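Side-chain contacts in putative pectin lyase (Geobacillus virus E2, PDB 7CHU), which serves as the trimeric tailspike of a deep-sea thermophilic bacteriophage and probably binds or cleaves a polysaccharide of the host surface: residues Asp501-Phe506 against Val513-Leu518; Gln415-Ser420 against Ser459-Thr464; Trp399-Ile404 against Ile425-Thr430. One frame throughout, in Å; residues are numbered along the deposited sequence.

Contact 1 lies near the C-terminal end of the elongated chain, while contacts 2 and 3 sit together, centres about 8 Å apart, in the antiparallel strands that follow the parallel coils; from contact 1 to contact 2 the centres are about 40 Å apart. Strand 418-420 of contact 2 pairs with 423-426 of contact 3, and 459-469 of contact 2 lies on the other side of 423-426, whereas contact 1 is a separate hairpin. All three are partly buried and touch the second subunit. Their chemistry differs: contact 1 is a backbone-bonded strand pair with a salt bridge at its side, contact 2 a small meeting of aliphatic methyls, and contact 3 an arginine laid against proline and lysine.

Contact 1 (Asp501-Phe506 against Val513-Leu518); sequences DNKLKF and VKIVTL
F506 and K514 form a hydrogen-bonded antiparallel pair: F506 N donates a hydrogen bond to K514 O at 2.8 Å, and K514 N returns a bond to F506 O at 2.7 Å. Next to it, K505 and I515 make the non-hydrogen-bonded pair, and V516 N then reaches L504 O at 3.1 Å. That carbonyl carries a second load, a water that also donates to V516 O and so bridges the two segments where the regular pairing has ended. L504 lies aslant V516 here, L504 CD2 3.9 Å from V516 CB, while V516 CG2 turns to the CB of F506.

On the K505 and I515 face, K505 runs out extended. Its CD passes 3.7 Å from V513 CG1 and its CE lies near I515 CG1, so the aliphatic stem is spent on the partner strand and the amine is carried beyond it. There K505 NZ meets D501 OD2 at 2.8 Å, on the syn side of the carboxylate, and D498 takes a second salt bridge from the same amine. D501 is itself positioned by an Asx turn, its OD1 accepting from K503 N from above the carboxylate plane.

The hairpin of strands 503-507 and 513-515 completes a three-stranded antiparallel sheet, with 503-507 in the middle and 494-498 on its other edge; L495 touches both L504 and V516. V516 also packs on V516 of both other subunits, which places the hairpin close to the trimer axis, at the C-terminal end of the spike.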
loop_
_atom_site.group_PDB
_atom_site.type_symbol
_atom_site.label_atom_id
_atom_site.label_comp_id
_atom_site.label_asym_id
_atom_site.label_seq_id
_atom_site.Cartn_x
_atom_site.Cartn_y
_atom_site.Cartn_z
ATOM N N ASP A 501 36.149 -45.841 37.679
ATOM C CA ASP A 501 35.904 -47.264 37.870
ATOM C C ASP A 501 34.546 -47.720 37.343
ATOM O O ASP A 501 34.167 -48.874 37.586
ATOM C CB ASP A 501 36.037 -47.628 39.358
ATOM C CG ASP A 501 35.177 -46.749 40.262
ATOM O OD1 ASP A 501 34.232 -46.092 39.757
ATOM O OD2 ASP A 501 35.446 -46.715 41.484
ATOM N N ASN A 502 33.799 -46.859 36.644
ATOM C CA ASN A 502 32.515 -47.231 36.035
ATOM C C ASN A 502 31.504 -47.726 37.073
ATOM O O ASN A 502 30.656 -48.568 36.783
ATOM C CB ASN A 502 32.702 -48.275 34.931
ATOM C CG ASN A 502 33.506 -47.747 33.767
ATOM O OD1 ASN A 502 33.292 -46.619 33.296
ATOM N ND2 ASN A 502 34.448 -48.554 33.294
ATOM N N LYS A 503 31.568 -47.185 38.282
ATOM C CA LYS A 503 30.611 -47.512 39.324
ATOM C C LYS A 503 29.630 -46.363 39.546
ATOM O O LYS A 503 30.001 -45.182 39.444
ATOM C CB LYS A 503 31.339 -47.831 40.625
ATOM C CG LYS A 503 32.060 -49.164 40.561
ATOM C CD LYS A 503 32.756 -49.479 41.859
ATOM C CE LYS A 503 33.438 -50.841 41.783
ATOM N NZ LYS A 503 34.139 -51.078 43.067
ATOM N N LEU A 504 28.378 -46.721 39.837
ATOM C CA LEU A 504 27.378 -45.741 40.246
ATOM C C LEU A 504 27.729 -45.220 41.633
ATOM O O LEU A 504 27.886 -46.007 42.570
ATOM C CB LEU A 504 25.984 -46.361 40.258
ATOM C CG LEU A 504 24.875 -45.403 40.703
ATOM C CD1 LEU A 504 24.641 -44.315 39.648
ATOM C CD2 LEU A 504 23.581 -46.156 40.958
ATOM N N LYS A 505 27.865 -43.899 41.768
ATOM C CA LYS A 505 28.285 -43.295 43.026
ATOM C C LYS A 505 27.398 -42.097 43.314
ATOM O O LYS A 505 26.659 -41.618 42.449
ATOM C CB LYS A 505 29.764 -42.862 43.003
ATOM C CG LYS A 505 30.739 -43.993 42.708
ATOM C CD LYS A 505 32.182 -43.589 42.969
ATOM C CE LYS A 505 33.129 -44.736 42.586
ATOM N NZ LYS A 505 34.556 -44.356 42.752
ATOM N N PHE A 506 27.464 -41.642 44.562
ATOM C CA PHE A 506 26.731 -40.466 45.011
ATOM C C PHE A 506 27.670 -39.610 45.851
ATOM O O PHE A 506 28.242 -40.097 46.835
ATOM C CB PHE A 506 25.498 -40.886 45.821
ATOM C CG PHE A 506 24.623 -39.735 46.265
ATOM C CD1 PHE A 506 23.897 -39.011 45.334
ATOM C CD2 PHE A 506 24.480 -39.424 47.614
ATOM C CE1 PHE A 506 23.069 -37.969 45.737
ATOM C CE2 PHE A 506 23.659 -38.376 48.026
ATOM C CZ PHE A 506 22.948 -37.651 47.076
ATOM N N VAL A 513 32.254 -38.579 48.387
ATOM C CA VAL A 513 31.818 -39.496 47.333
ATOM C C VAL A 513 31.641 -40.884 47.925
ATOM O O VAL A 513 32.574 -41.436 48.513
ATOM C CB VAL A 513 32.815 -39.533 46.173
ATOM C CG1 VAL A 513 32.371 -40.589 45.113
ATOM C CG2 VAL A 513 32.932 -38.164 45.558
ATOM N N LYS A 514 30.444 -41.443 47.784
ATOM C CA LYS A 514 30.149 -42.774 48.291
ATOM C C LYS A 514 29.673 -43.675 47.158
ATOM O O LYS A 514 29.107 -43.203 46.169
ATOM C CB LYS A 514 29.097 -42.712 49.393
ATOM C CG LYS A 514 29.434 -41.656 50.431
ATOM C CD LYS A 514 28.526 -41.730 51.602
ATOM C CE LYS A 514 28.964 -42.811 52.547
ATOM N NZ LYS A 514 30.269 -42.442 53.160
ATOM N N ILE A 515 29.906 -44.978 47.318
ATOM C CA ILE A 515 29.444 -45.969 46.352
ATOM C C ILE A 515 27.987 -46.296 46.650
ATOM O O ILE A 515 27.611 -46.468 47.812
ATOM C CB ILE A 515 30.330 -47.227 46.395
ATOM C CG1 ILE A 515 31.675 -46.921 45.719
ATOM C CG2 ILE A 515 29.617 -48.420 45.715
ATOM C CD1 ILE A 515 32.710 -48.011 45.830
ATOM N N VAL A 516 27.147 -46.308 45.617
ATOM C CA VAL A 516 25.766 -46.743 45.790
ATOM C C VAL A 516 25.763 -48.269 45.842
ATOM O O VAL A 516 26.180 -48.931 44.887
ATOM C CB VAL A 516 24.868 -46.224 44.660
ATOM C CG1 VAL A 516 23.462 -46.759 44.844
ATOM C CG2 VAL A 516 24.865 -44.679 44.606
ATOM N N THR A 517 25.312 -48.825 46.962
ATOM C CA THR A 517 25.419 -50.268 47.177
ATOM C C THR A 517 24.440 -51.033 46.291
ATOM O O THR A 517 23.234 -50.763 46.289
ATOM C CB THR A 517 25.154 -50.607 48.643
ATOM O OG1 THR A 517 26.106 -49.937 49.471
ATOM C CG2 THR A 517 25.245 -52.113 48.877
ATOM N N LEU A 518 24.962 -52.028 45.582
ATOM C CA LEU A 518 24.193 -52.885 44.698
ATOM C C LEU A 518 24.292 -54.333 45.168
ATOM O O LEU A 518 25.341 -54.761 45.655
ATOM C CB LEU A 518 24.721 -52.791 43.256
ATOM C CG LEU A 518 24.966 -51.368 42.725
ATOM C CD1 LEU A 518 25.689 -51.409 41.387
ATOM C CD2 LEU A 518 23.642 -50.622 42.618
HETATM O O HOH W 1 27.602 -48.700 42.718
#

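Contact 2 (Gln415-Ser420 against Ser459-Thr464); sequences QNVYRS and SNVTLT
V417 meets V461 and L463 through a single methyl. Its CG2 stands 4.1 Å from L463 CD2 and 4.2 Å from V461 CG2, so one carbon faces two aliphatic branches from the other segment. V417 and L463 reach toward each other tip to tip. The first torsion of V417 explains which methyl is presented: CG2 lies opposite the backbone N, while CG1 falls between N and the carbonyl carbon (chi1 61°). In L463, chi2 of -173° sends CD1 out anti to CA and leaves CD2 as the branch turned to V417.

This small apolar cluster is the close part of the contact, and even here the distances are those of relaxed methyl packing. No hydrogen bond joins the segments, and the nearest CA atoms, those of V417 and V461, are 8.4 Å apart. The two segments therefore touch through side chains alone. V417 is buried, whereas V461 and L463 are partly exposed; beside them T462, T464 and N460 are exposed, which marks the solvent side of this segment.

The gap between the backbones is explained by what lies between them. Strand 423-426 pairs antiparallel with 418-420 on one edge and with 459-469 on the other, through backbone bonds of Y418 with I425 and of V461 with F424. V417 and V461 thus meet across an intervening strand, in the antiparallel part of the chain. L463 also rests on V449 and A451 of strand 446-451, which joins the same cluster to the next neighbouring strand.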
loop_
_atom_site.group_PDB
_atom_site.type_symbol
_atom_site.label_atom_id
_atom_site.label_comp_id
_atom_site.label_asym_id
_atom_site.label_seq_id
_atom_site.Cartn_x
_atom_site.Cartn_y
_atom_site.Cartn_z
ATOM N N GLN A 415 10.184 -31.300 15.471
ATOM C CA GLN A 415 11.087 -31.544 14.356
ATOM C C GLN A 415 10.628 -32.803 13.626
ATOM O O GLN A 415 10.608 -33.893 14.211
ATOM C CB GLN A 415 12.527 -31.673 14.861
ATOM C CG GLN A 415 13.544 -31.874 13.755
ATOM C CD GLN A 415 13.579 -30.689 12.772
ATOM O OE1 GLN A 415 13.444 -29.533 13.174
ATOM N NE2 GLN A 415 13.758 -30.986 11.480
ATOM N N ASN A 416 10.221 -32.644 12.365
ATOM C CA ASN A 416 9.812 -33.750 11.493
ATOM C C ASN A 416 8.510 -34.400 11.952
ATOM O O ASN A 416 8.313 -35.605 11.772
ATOM C CB ASN A 416 10.903 -34.822 11.351
ATOM C CG ASN A 416 10.638 -35.775 10.179
ATOM O OD1 ASN A 416 10.047 -35.381 9.162
ATOM N ND2 ASN A 416 11.040 -37.042 10.334
ATOM N N VAL A 417 7.616 -33.618 12.547
ATOM C CA VAL A 417 6.289 -34.112 12.902
ATOM C C VAL A 417 5.423 -32.905 13.198
ATOM O O VAL A 417 5.902 -31.903 13.731
ATOM C CB VAL A 417 6.336 -35.079 14.111
ATOM C CG1 VAL A 417 6.893 -34.348 15.356
ATOM C CG2 VAL A 417 4.938 -35.644 14.410
ATOM N N TYR A 418 4.141 -33.008 12.860
ATOM C CA TYR A 418 3.196 -31.952 13.194
ATOM C C TYR A 418 1.815 -32.570 13.342
ATOM O O TYR A 418 1.540 -33.633 12.793
ATOM C CB TYR A 418 3.191 -30.821 12.135
ATOM C CG TYR A 418 2.723 -31.216 10.741
ATOM C CD1 TYR A 418 3.615 -31.749 9.803
ATOM C CD2 TYR A 418 1.395 -31.040 10.360
ATOM C CE1 TYR A 418 3.191 -32.094 8.508
ATOM C CE2 TYR A 418 0.959 -31.384 9.088
ATOM C CZ TYR A 418 1.854 -31.903 8.169
ATOM O OH TYR A 418 1.402 -32.236 6.918
ATOM N N ARG A 419 0.945 -31.893 14.093
ATOM C CA ARG A 419 -0.413 -32.382 14.295
ATOM C C ARG A 419 -1.343 -31.904 13.184
ATOM O O ARG A 419 -1.399 -30.707 12.873
ATOM C CB ARG A 419 -0.966 -31.940 15.646
ATOM C CG ARG A 419 -2.449 -32.323 15.798
ATOM C CD ARG A 419 -2.904 -32.284 17.214
ATOM N NE ARG A 419 -4.257 -32.812 17.376
ATOM C CZ ARG A 419 -4.755 -33.227 18.530
ATOM N NH1 ARG A 419 -4.000 -33.197 19.631
ATOM N NH2 ARG A 419 -6.003 -33.683 18.581
ATOM N N SER A 420 -2.087 -32.843 12.602
ATOM C CA SER A 420 -3.098 -32.533 11.590
ATOM C C SER A 420 -4.399 -33.222 11.985
ATOM O O SER A 420 -4.489 -34.457 11.952
ATOM C CB SER A 420 -2.652 -32.979 10.198
ATOM O OG SER A 420 -3.654 -32.689 9.232
ATOM N N SER A 459 3.300 -39.842 6.390
ATOM C CA SER A 459 2.534 -40.887 7.055
ATOM C C SER A 459 2.128 -40.480 8.483
ATOM O O SER A 459 2.675 -39.552 9.081
ATOM C CB SER A 459 3.349 -42.177 7.102
ATOM O OG SER A 459 4.372 -42.085 8.074
ATOM N N ASN A 460 1.158 -41.210 9.036
ATOM C CA ASN A 460 0.711 -40.995 10.408
ATOM C C ASN A 460 1.579 -41.794 11.366
ATOM O O ASN A 460 1.838 -42.978 11.137
ATOM C CB ASN A 460 -0.755 -41.399 10.575
ATOM C CG ASN A 460 -1.688 -40.503 9.798
ATOM O OD1 ASN A 460 -1.349 -39.354 9.498
ATOM N ND2 ASN A 460 -2.870 -41.014 9.463
ATOM N N VAL A 461 2.033 -41.139 12.435
ATOM C CA VAL A 461 2.866 -41.792 13.440
ATOM C C VAL A 461 2.269 -41.592 14.832
ATOM O O VAL A 461 1.426 -40.720 15.064
ATOM C CB VAL A 461 4.323 -41.275 13.404
ATOM C CG1 VAL A 461 4.960 -41.591 12.066
ATOM C CG2 VAL A 461 4.373 -39.761 13.690
ATOM N N THR A 462 2.720 -42.430 15.760
ATOM C CA THR A 462 2.385 -42.331 17.171
ATOM C C THR A 462 3.551 -41.685 17.896
ATOM O O THR A 462 4.699 -42.089 17.700
ATOM C CB THR A 462 2.098 -43.718 17.752
ATOM O OG1 THR A 462 0.864 -44.191 17.205
ATOM C CG2 THR A 462 1.986 -43.671 19.271
ATOM N N LEU A 463 3.267 -40.659 18.696
ATOM C CA LEU A 463 4.307 -40.007 19.481
ATOM C C LEU A 463 4.397 -40.665 20.857
ATOM O O LEU A 463 3.388 -40.807 21.557
ATOM C CB LEU A 463 4.037 -38.507 19.608
ATOM C CG LEU A 463 4.275 -37.733 18.305
ATOM C CD1 LEU A 463 4.163 -36.236 18.552
ATOM C CD2 LEU A 463 5.625 -38.085 17.679
ATOM N N THR A 464 5.605 -41.097 21.212
ATOM C CA THR A 464 5.898 -41.703 22.505
ATOM C C THR A 464 6.352 -40.623 23.477
ATOM O O THR A 464 7.258 -39.845 23.164
ATOM C CB THR A 464 6.996 -42.759 22.354
ATOM O OG1 THR A 464 6.576 -43.740 21.409
ATOM C CG2 THR A 464 7.306 -43.450 23.696
#

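Contact 3 (Trp399-Ile404 against Ile425-Thr430); sequences WNRSYI and IQPKGT
R401 lies across P427 and K428, with its flat guanidinium turned face-on to the lysine chain. K428 CD sits over the centre of that face, 3.5 Å above the plane, and K428 CB comes within 3.6 Å of R401 CD, so CB touches the arginine stem and CD its head, the two side chains crossing at a slant. A bend in the arginine chain at chi3 (-77°) turns the planar group to meet it. K428 itself runs extended beyond CG.

Closer to the backbone, R401 crosses the proline ring obliquely, its CD 3.8 Å from P427 CB. Y403 approaches the same ring from another direction: P427 CG lies at the edge of the tyrosine ring, near its plane, and 3.4 Å from Y403 OH. Y403 and P427 pass alongside one another, pointing opposite ways, and the phenol and the arginine stem touch the proline on two adjoining sides. The type II' turn from W399 to S402 places R401 at its third position, directly before strand 402-407 brings in Y403. Outside the segments, Y403 also makes an edge-to-face contact with Y418 and a cation-pi contact with R395.

No hydrogen bond crosses between the segments; the direct contact is CH packing on the cation and at the phenol edge, while N416 bonds to the backbone of both R401 and K428. R401 NH2 and K428 NZ are only 4.1 Å apart, a like-charge pair that would be costly alone. D440 of the second subunit forms a salt bridge with R401 NH1 and probably offsets it, tying this corner of the fold to the trimer interface.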
loop_
_atom_site.group_PDB
_atom_site.type_symbol
_atom_site.label_atom_id
_atom_site.label_comp_id
_atom_site.label_asym_id
_atom_site.label_seq_id
_atom_site.Cartn_x
_atom_site.Cartn_y
_atom_site.Cartn_z
ATOM N N TRP A 399 9.917 -23.625 9.075
ATOM C CA TRP A 399 10.675 -23.680 7.840
ATOM C C TRP A 399 11.128 -25.117 7.664
ATOM O O TRP A 399 11.415 -25.809 8.644
ATOM C CB TRP A 399 11.872 -22.740 7.855
ATOM C CG TRP A 399 12.868 -23.152 8.848
ATOM C CD1 TRP A 399 13.977 -23.936 8.638
ATOM C CD2 TRP A 399 12.858 -22.821 10.237
ATOM N NE1 TRP A 399 14.657 -24.109 9.829
ATOM C CE2 TRP A 399 13.989 -23.434 10.823
ATOM C CE3 TRP A 399 11.998 -22.071 11.050
ATOM C CZ2 TRP A 399 14.284 -23.306 12.179
ATOM C CZ3 TRP A 399 12.293 -21.942 12.393
ATOM C CH2 TRP A 399 13.427 -22.545 12.945
ATOM N N ASN A 400 11.178 -25.566 6.410
ATOM C CA ASN A 400 11.483 -26.961 6.160
ATOM C C ASN A 400 10.605 -27.868 7.021
ATOM O O ASN A 400 9.379 -27.785 6.936
ATOM C CB ASN A 400 12.959 -27.236 6.401
ATOM C CG ASN A 400 13.443 -28.357 5.546
ATOM O OD1 ASN A 400 12.897 -28.578 4.467
ATOM N ND2 ASN A 400 14.425 -29.110 6.026
ATOM N N ARG A 401 11.199 -28.723 7.866
ATOM C CA ARG A 401 10.410 -29.600 8.733
ATOM C C ARG A 401 10.563 -29.244 10.214
ATOM O O ARG A 401 10.422 -30.108 11.095
ATOM C CB ARG A 401 10.760 -31.063 8.472
ATOM C CG ARG A 401 10.317 -31.528 7.088
ATOM C CD ARG A 401 10.920 -32.891 6.711
ATOM N NE ARG A 401 12.321 -32.762 6.320
ATOM C CZ ARG A 401 13.338 -33.223 7.042
ATOM N NH1 ARG A 401 13.109 -33.855 8.193
ATOM N NH2 ARG A 401 14.584 -33.055 6.607
ATOM N N SER A 402 10.807 -27.966 10.490
ATOM C CA SER A 402 10.945 -27.422 11.841
ATOM C C SER A 402 9.732 -26.546 12.148
ATOM O O SER A 402 9.467 -25.582 11.420
ATOM C CB SER A 402 12.236 -26.592 11.959
ATOM O OG SER A 402 13.399 -27.367 11.672
ATOM N N TYR A 403 8.978 -26.885 13.197
ATOM C CA TYR A 403 7.658 -26.294 13.405
ATOM C C TYR A 403 7.472 -25.788 14.824
ATOM O O TYR A 403 7.827 -26.466 15.792
ATOM C CB TYR A 403 6.520 -27.293 13.114
ATOM C CG TYR A 403 6.628 -28.012 11.800
ATOM C CD1 TYR A 403 6.603 -27.319 10.598
ATOM C CD2 TYR A 403 6.743 -29.386 11.760
ATOM C CE1 TYR A 403 6.699 -27.983 9.393
ATOM C CE2 TYR A 403 6.848 -30.050 10.574
ATOM C CZ TYR A 403 6.807 -29.353 9.388
ATOM O OH TYR A 403 6.903 -30.041 8.198
ATOM N N ILE A 404 6.888 -24.599 14.941
ATOM C CA ILE A 404 6.261 -24.128 16.176
ATOM C C ILE A 404 4.763 -24.217 15.943
ATOM O O ILE A 404 4.237 -23.609 15.002
ATOM C CB ILE A 404 6.685 -22.692 16.530
ATOM C CG1 ILE A 404 8.205 -22.626 16.730
ATOM C CG2 ILE A 404 5.954 -22.211 17.781
ATOM C CD1 ILE A 404 8.706 -21.276 17.065
ATOM N N ILE A 425 1.617 -36.155 11.679
ATOM C CA ILE A 425 2.162 -36.462 10.360
ATOM C C ILE A 425 3.675 -36.315 10.395
ATOM O O ILE A 425 4.196 -35.321 10.910
ATOM C CB ILE A 425 1.547 -35.545 9.289
ATOM C CG1 ILE A 425 0.045 -35.827 9.195
ATOM C CG2 ILE A 425 2.272 -35.733 7.962
ATOM C CD1 ILE A 425 -0.654 -35.089 8.072
ATOM N N GLN A 426 4.376 -37.308 9.866
ATOM C CA GLN A 426 5.827 -37.318 9.730
ATOM C C GLN A 426 6.164 -36.990 8.283
ATOM O O GLN A 426 5.996 -37.854 7.404
ATOM C CB GLN A 426 6.398 -38.691 10.119
ATOM C CG GLN A 426 7.910 -38.771 10.115
ATOM C CD GLN A 426 8.414 -40.159 10.531
ATOM O OE1 GLN A 426 8.491 -41.080 9.713
ATOM N NE2 GLN A 426 8.749 -40.309 11.804
ATOM N N PRO A 427 6.645 -35.777 7.981
ATOM C CA PRO A 427 6.846 -35.393 6.569
ATOM C C PRO A 427 7.918 -36.193 5.856
ATOM O O PRO A 427 7.695 -36.637 4.723
ATOM C CB PRO A 427 7.226 -33.909 6.670
ATOM C CG PRO A 427 6.733 -33.469 7.954
ATOM C CD PRO A 427 6.849 -34.635 8.882
ATOM N N LYS A 428 9.091 -36.373 6.474
ATOM C CA LYS A 428 10.192 -37.134 5.885
ATOM C C LYS A 428 10.236 -38.519 6.521
ATOM O O LYS A 428 10.623 -38.660 7.686
ATOM C CB LYS A 428 11.525 -36.412 6.073
ATOM C CG LYS A 428 12.715 -37.159 5.458
ATOM C CD LYS A 428 13.865 -36.206 5.198
ATOM C CE LYS A 428 14.913 -36.797 4.254
ATOM N NZ LYS A 428 15.938 -35.783 3.883
ATOM N N GLY A 429 9.869 -39.543 5.742
ATOM C CA GLY A 429 9.694 -40.883 6.283
ATOM C C GLY A 429 10.980 -41.585 6.666
ATOM O O GLY A 429 10.934 -42.585 7.391
ATOM N N THR A 430 12.125 -41.094 6.198
ATOM C CA THR A 430 13.396 -41.736 6.516
ATOM C C THR A 430 14.016 -41.225 7.804
ATOM O O THR A 430 15.048 -41.764 8.224
ATOM C CB THR A 430 14.420 -41.560 5.373
ATOM O OG1 THR A 430 14.605 -40.170 5.085
ATOM C CG2 THR A 430 13.967 -42.285 4.103
#